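Local coordinates for 3-oxoacyl-(acyl-carrier protein) synthase II (Thermus thermophilus, PDB 1J3N) that probably catalyses the condensation of an acyl chain with malonyl-acyl-carrier protein in fatty acid elongation, working as a homodimer, at residues 17-22 against 83-88; 250-255 against 350-355. All coordinates share one frame; numbering follows the deposited sequence.

Interaction 1 of 2, residues 17-22 against 83-88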
loop_
_atom_site.group_PDB
_atom_site.type_symbol
_atom_site.label_atom_id
_atom_site.label_comp_id
_atom_site.label_asym_id
_atom_site.label_seq_id
_atom_site.Cartn_x
_atom_site.Cartn_y
_atom_site.Cartn_z
ATOM N N VAL A 17 -22.004 2.925 15.076
ATOM C CA VAL A 17 -20.766 3.639 15.365
ATOM C C VAL A 17 -20.259 3.032 16.671
ATOM O O VAL A 17 -20.925 3.108 17.710
ATOM C CB VAL A 17 -20.998 5.161 15.574
ATOM C CG1 VAL A 17 -19.698 5.836 16.003
ATOM C CG2 VAL A 17 -21.513 5.798 14.296
ATOM N N GLY A 18 -19.086 2.412 16.613
ATOM C CA GLY A 18 -18.533 1.793 17.796
ATOM C C GLY A 18 -18.664 0.284 17.700
ATOM O O GLY A 18 -19.640 -0.245 17.156
ATOM N N GLN A 19 -17.669 -0.401 18.243
ATOM C CA GLN A 19 -17.599 -1.857 18.247
ATOM C C GLN A 19 -18.838 -2.540 18.852
ATOM O O GLN A 19 -19.380 -3.487 18.272
ATOM C CB GLN A 19 -16.310 -2.251 18.982
ATOM C CG GLN A 19 -16.136 -3.702 19.343
ATOM C CD GLN A 19 -16.857 -4.065 20.614
ATOM O OE1 GLN A 19 -17.942 -4.631 20.574
ATOM N NE2 GLN A 19 -16.262 -3.730 21.753
ATOM N N GLU A 20 -19.307 -2.059 20.001
ATOM C CA GLU A 20 -20.477 -2.675 20.625
ATOM C C GLU A 20 -21.747 -2.478 19.791
ATOM O O GLU A 20 -22.506 -3.425 19.583
ATOM C CB GLU A 20 -20.678 -2.132 22.045
ATOM C CG GLU A 20 -21.818 -2.794 22.828
ATOM C CD GLU A 20 -21.731 -4.320 22.861
ATOM O OE1 GLU A 20 -20.652 -4.860 23.186
ATOM O OE2 GLU A 20 -22.750 -4.987 22.570
ATOM N N ALA A 21 -21.978 -1.258 19.312
ATOM C CA ALA A 21 -23.158 -0.985 18.490
ATOM C C ALA A 21 -23.153 -1.887 17.257
ATOM O O ALA A 21 -24.197 -2.393 16.837
ATOM C CB ALA A 21 -23.181 0.487 18.056
ATOM N N PHE A 22 -21.972 -2.082 16.683
ATOM C CA PHE A 22 -21.809 -2.920 15.499
ATOM C C PHE A 22 -22.216 -4.357 15.803
ATOM O O PHE A 22 -22.935 -4.982 15.023
ATOM C CB PHE A 22 -20.346 -2.856 15.020
ATOM C CG PHE A 22 -20.033 -3.751 13.836
ATOM C CD1 PHE A 22 -20.907 -3.851 12.757
ATOM C CD2 PHE A 22 -18.838 -4.455 13.791
ATOM C CE1 PHE A 22 -20.593 -4.646 11.645
ATOM C CE2 PHE A 22 -18.512 -5.247 12.693
ATOM C CZ PHE A 22 -19.403 -5.341 11.610
ATOM N N LEU A 83 -8.499 2.785 20.344
ATOM C CA LEU A 83 -7.687 3.051 21.520
ATOM C C LEU A 83 -8.558 3.093 22.765
ATOM O O LEU A 83 -8.178 2.570 23.814
ATOM C CB LEU A 83 -6.950 4.377 21.365
ATOM C CG LEU A 83 -5.781 4.393 20.385
ATOM C CD1 LEU A 83 -5.246 5.817 20.283
ATOM C CD2 LEU A 83 -4.688 3.440 20.877
ATOM N N GLU A 84 -9.735 3.705 22.644
ATOM C CA GLU A 84 -10.655 3.804 23.772
ATOM C C GLU A 84 -11.118 2.422 24.211
ATOM O O GLU A 84 -11.159 2.120 25.407
ATOM C CB GLU A 84 -11.861 4.689 23.399
ATOM C CG GLU A 84 -11.675 6.164 23.782
ATOM C CD GLU A 84 -12.611 7.114 23.053
ATOM O OE1 GLU A 84 -13.755 6.721 22.745
ATOM O OE2 GLU A 84 -12.202 8.270 22.802
ATOM N N ASP A 85 -11.462 1.587 23.233
ATOM C CA ASP A 85 -11.930 0.227 23.484
ATOM C C ASP A 85 -10.832 -0.647 24.082
ATOM O O ASP A 85 -11.118 -1.626 24.767
ATOM C CB ASP A 85 -12.431 -0.406 22.177
ATOM C CG ASP A 85 -13.027 -1.796 22.385
ATOM O OD1 ASP A 85 -14.083 -1.908 23.054
ATOM O OD2 ASP A 85 -12.434 -2.776 21.878
ATOM N N ALA A 86 -9.578 -0.289 23.825
ATOM C CA ALA A 86 -8.440 -1.057 24.329
ATOM C C ALA A 86 -7.999 -0.582 25.714
ATOM O O ALA A 86 -7.181 -1.228 26.369
ATOM C CB ALA A 86 -7.276 -0.964 23.345
ATOM N N GLY A 87 -8.548 0.549 26.152
ATOM C CA GLY A 87 -8.208 1.087 27.455
ATOM C C GLY A 87 -6.808 1.665 27.503
ATOM O O GLY A 87 -6.127 1.594 28.529
ATOM N N LEU A 88 -6.378 2.247 26.391
ATOM C CA LEU A 88 -5.047 2.832 26.305
ATOM C C LEU A 88 -5.060 4.352 26.235
ATOM O O LEU A 88 -6.100 4.982 26.034
ATOM C CB LEU A 88 -4.319 2.312 25.065
ATOM C CG LEU A 88 -3.890 0.852 24.975
ATOM C CD1 LEU A 88 -3.601 0.514 23.523
ATOM C CD2 LEU A 88 -2.673 0.609 25.841
#
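Gln19 and Asp85 meet through a single hydrogen bond, from Gln19 NE2 to Asp85 OD1 at 3.1 Å. It joins the first turn of helix 19-28 to the last turn of helix 70-86. The two backbones stay well apart, with Gln19 CA and Asp85 CA separated by 8.0 Å. Both side chains therefore reach across. In each, CG lies anti to the backbone N (chi1 -176° for Asp85). The glutamine chain then bends at chi2, and its amide nitrogen faces the acid.

The bond is not straight, with an N-H...O angle of 140°. Asp85 OD1 lies close to the amide plane of Gln19. Seen from the acid, however, the nitrogen comes from above the carboxylate plane, and the two flat groups are turned 69° apart. The other oxygen, Asp85 OD2, is hydrogen-bonded to Tyr252 OH, its strongest partner, and to the backbone N of Leu9. These partners and Gln19 together hold the carboxylate in its rotation. With an asparagine in place of Asp85, the NH2 group cannot accept a bond, and either Gln19 NE2 or the backbone N of Leu9 would probably lose its acceptor.

The contact is thus purely polar. One carboxylate gathers an amide, a phenol and a main-chain N-H, and several donors around it would probably stabilise its negative charge.

Interaction 2 of 2, residues 250-255 against 350-355; sequences RIYAEL and ATVQAL
Tyr252 and Ala253 pack against Val352 and Leu355 where helix 343-357 lies beside strand 253-262 and the residue leading into it. This is helix-on-sheet packing in the thiolase-type fold of the ketoacyl synthases. The strand pairs antiparallel with both 4-13 and 399-406. No hydrogen bond joins the two segments.

The tight part is at Val352. Val352 CG1 sits 3.3 Å from Tyr252 CB, a close approach for two carbons. This branch is anti to the backbone N (chi1 166°), which sends it from the helix to the root of the tyrosine. Val352 CG1 approaches the ring obliquely, 4.1 Å from Tyr252 CG. The two side chains cross at about a right angle.

The looser part is at Ala253. Its methyl points toward the helix and touches two residues one turn apart. Ala253 CB is 4.2 Å from Val352 CG1 and 4.1 Å from Leu355 CD1. These are ordinary van der Waals distances. Phe405 of strand 399-406 also touches Val352 and Leu355, so this part too is buried.

The partly exposed side lies at Arg250 and Ile251, which make no contact with residues 350-355. Tyr252 starts toward the helix, but its ring leads away. The ring meets Tyr356 edge to face, and its hydroxyl is hydrogen-bonded to Asp85 OD2. The guanidinium of Arg250 lies over the end of the ring, and Arg250 NH2 is hydrogen-bonded to Asp85 O. Tyr252 CZ stands 3.1 Å above the guanidinium plane of Arg250, over its centre.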
loop_
_atom_site.group_PDB
_atom_site.type_symbol
_atom_site.label_atom_id
_atom_site.label_comp_id
_atom_site.label_asym_id
_atom_site.label_seq_id
_atom_site.Cartn_x
_atom_site.Cartn_y
_atom_site.Cartn_z
ATOM N N ARG A 250 -7.843 -6.612 28.154
ATOM C CA ARG A 250 -8.919 -7.532 27.829
ATOM C C ARG A 250 -8.545 -8.010 26.435
ATOM O O ARG A 250 -8.359 -7.199 25.525
ATOM C CB ARG A 250 -10.267 -6.804 27.800
ATOM C CG ARG A 250 -11.449 -7.706 27.445
ATOM C CD ARG A 250 -11.924 -7.521 26.007
ATOM N NE ARG A 250 -12.665 -6.272 25.853
ATOM C CZ ARG A 250 -12.110 -5.085 25.628
ATOM N NH1 ARG A 250 -10.792 -4.970 25.514
ATOM N NH2 ARG A 250 -12.875 -4.003 25.539
ATOM N N ILE A 251 -8.405 -9.318 26.271
ATOM C CA ILE A 251 -8.035 -9.881 24.980
ATOM C C ILE A 251 -9.253 -10.500 24.299
ATOM O O ILE A 251 -9.924 -11.367 24.863
ATOM C CB ILE A 251 -6.920 -10.929 25.162
ATOM C CG1 ILE A 251 -5.663 -10.235 25.686
ATOM C CG2 ILE A 251 -6.649 -11.657 23.860
ATOM C CD1 ILE A 251 -4.569 -11.185 26.105
ATOM N N TYR A 252 -9.538 -10.035 23.087
ATOM C CA TYR A 252 -10.682 -10.520 22.329
ATOM C C TYR A 252 -10.400 -11.855 21.659
ATOM O O TYR A 252 -11.282 -12.714 21.562
ATOM C CB TYR A 252 -11.065 -9.501 21.265
ATOM C CG TYR A 252 -11.716 -8.259 21.808
ATOM C CD1 TYR A 252 -12.997 -8.308 22.364
ATOM C CD2 TYR A 252 -11.085 -7.022 21.712
ATOM C CE1 TYR A 252 -13.636 -7.152 22.799
ATOM C CE2 TYR A 252 -11.712 -5.861 22.145
ATOM C CZ TYR A 252 -12.988 -5.933 22.681
ATOM O OH TYR A 252 -13.630 -4.778 23.068
ATOM N N ALA A 253 -9.168 -12.011 21.192
ATOM C CA ALA A 253 -8.741 -13.228 20.515
ATOM C C ALA A 253 -7.282 -13.096 20.105
ATOM O O ALA A 253 -6.643 -12.065 20.332
ATOM C CB ALA A 253 -9.595 -13.465 19.275
ATOM N N GLU A 254 -6.759 -14.143 19.487
ATOM C CA GLU A 254 -5.384 -14.113 19.029
ATOM C C GLU A 254 -5.351 -14.196 17.506
ATOM O O GLU A 254 -6.086 -14.977 16.909
ATOM C CB GLU A 254 -4.599 -15.289 19.609
ATOM C CG GLU A 254 -3.091 -15.103 19.511
ATOM C CD GLU A 254 -2.317 -16.398 19.680
ATOM O OE1 GLU A 254 -2.839 -17.333 20.323
ATOM O OE2 GLU A 254 -1.176 -16.472 19.177
ATOM N N LEU A 255 -4.522 -13.366 16.878
ATOM C CA LEU A 255 -4.365 -13.405 15.423
ATOM C C LEU A 255 -3.247 -14.423 15.207
ATOM O O LEU A 255 -2.076 -14.122 15.416
ATOM C CB LEU A 255 -3.950 -12.035 14.873
ATOM C CG LEU A 255 -3.617 -11.943 13.378
ATOM C CD1 LEU A 255 -4.716 -12.573 12.560
ATOM C CD2 LEU A 255 -3.432 -10.482 12.992
ATOM N N ALA A 350 -15.822 -8.219 13.137
ATOM C CA ALA A 350 -16.979 -9.088 13.294
ATOM C C ALA A 350 -16.516 -10.512 13.610
ATOM O O ALA A 350 -17.105 -11.196 14.452
ATOM C CB ALA A 350 -17.821 -9.078 12.011
ATOM N N THR A 351 -15.451 -10.949 12.941
ATOM C CA THR A 351 -14.918 -12.295 13.143
ATOM C C THR A 351 -14.338 -12.459 14.544
ATOM O O THR A 351 -14.491 -13.506 15.170
ATOM C CB THR A 351 -13.834 -12.626 12.090
ATOM O OG1 THR A 351 -14.392 -12.474 10.776
ATOM C CG2 THR A 351 -13.346 -14.057 12.260
ATOM N N VAL A 352 -13.668 -11.424 15.038
ATOM C CA VAL A 352 -13.102 -11.467 16.380
ATOM C C VAL A 352 -14.232 -11.440 17.411
ATOM O O VAL A 352 -14.140 -12.095 18.446
ATOM C CB VAL A 352 -12.149 -10.264 16.628
ATOM C CG1 VAL A 352 -11.836 -10.127 18.105
ATOM C CG2 VAL A 352 -10.870 -10.464 15.846
ATOM N N GLN A 353 -15.297 -10.691 17.113
ATOM C CA GLN A 353 -16.450 -10.575 18.012
ATOM C C GLN A 353 -17.210 -11.897 18.134
ATOM O O GLN A 353 -17.738 -12.216 19.199
ATOM C CB GLN A 353 -17.412 -9.482 17.532
ATOM C CG GLN A 353 -16.838 -8.066 17.572
ATOM C CD GLN A 353 -17.846 -7.004 17.157
ATOM O OE1 GLN A 353 -18.528 -7.140 16.140
ATOM N NE2 GLN A 353 -17.925 -5.924 17.936
ATOM N N ALA A 354 -17.273 -12.659 17.046
ATOM C CA ALA A 354 -17.963 -13.945 17.065
ATOM C C ALA A 354 -17.222 -14.946 17.959
ATOM O O ALA A 354 -17.850 -15.761 18.626
ATOM C CB ALA A 354 -18.087 -14.503 15.656
ATOM N N LEU A 355 -15.891 -14.889 17.959
ATOM C CA LEU A 355 -15.088 -15.791 18.787
ATOM C C LEU A 355 -15.206 -15.422 20.259
ATOM O O LEU A 355 -15.435 -16.274 21.118
ATOM C CB LEU A 355 -13.611 -15.723 18.387
ATOM C CG LEU A 355 -13.158 -16.320 17.053
ATOM C CD1 LEU A 355 -11.699 -15.968 16.817
ATOM C CD2 LEU A 355 -13.342 -17.822 17.070
#

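In the fold
Interaction 1 is a surface contact made by one polar pair, while interaction 2 is buried and wholly apolar. The first joins two helix ends; the second lays a different helix on a strand. One falls in the N-terminal ketoacyl synthase domain and the other in the C-terminal one, yet their centres are about 13 Å apart and they touch. Two probable hydrogen bonds link them. Asp85 OD2 meets Tyr252 OH at 2.6 Å, so Tyr252 is shared by both settings. Gln353 NE2 meets Gln19 O at 2.9 Å, which ties helix 343-357 to helix 19-28.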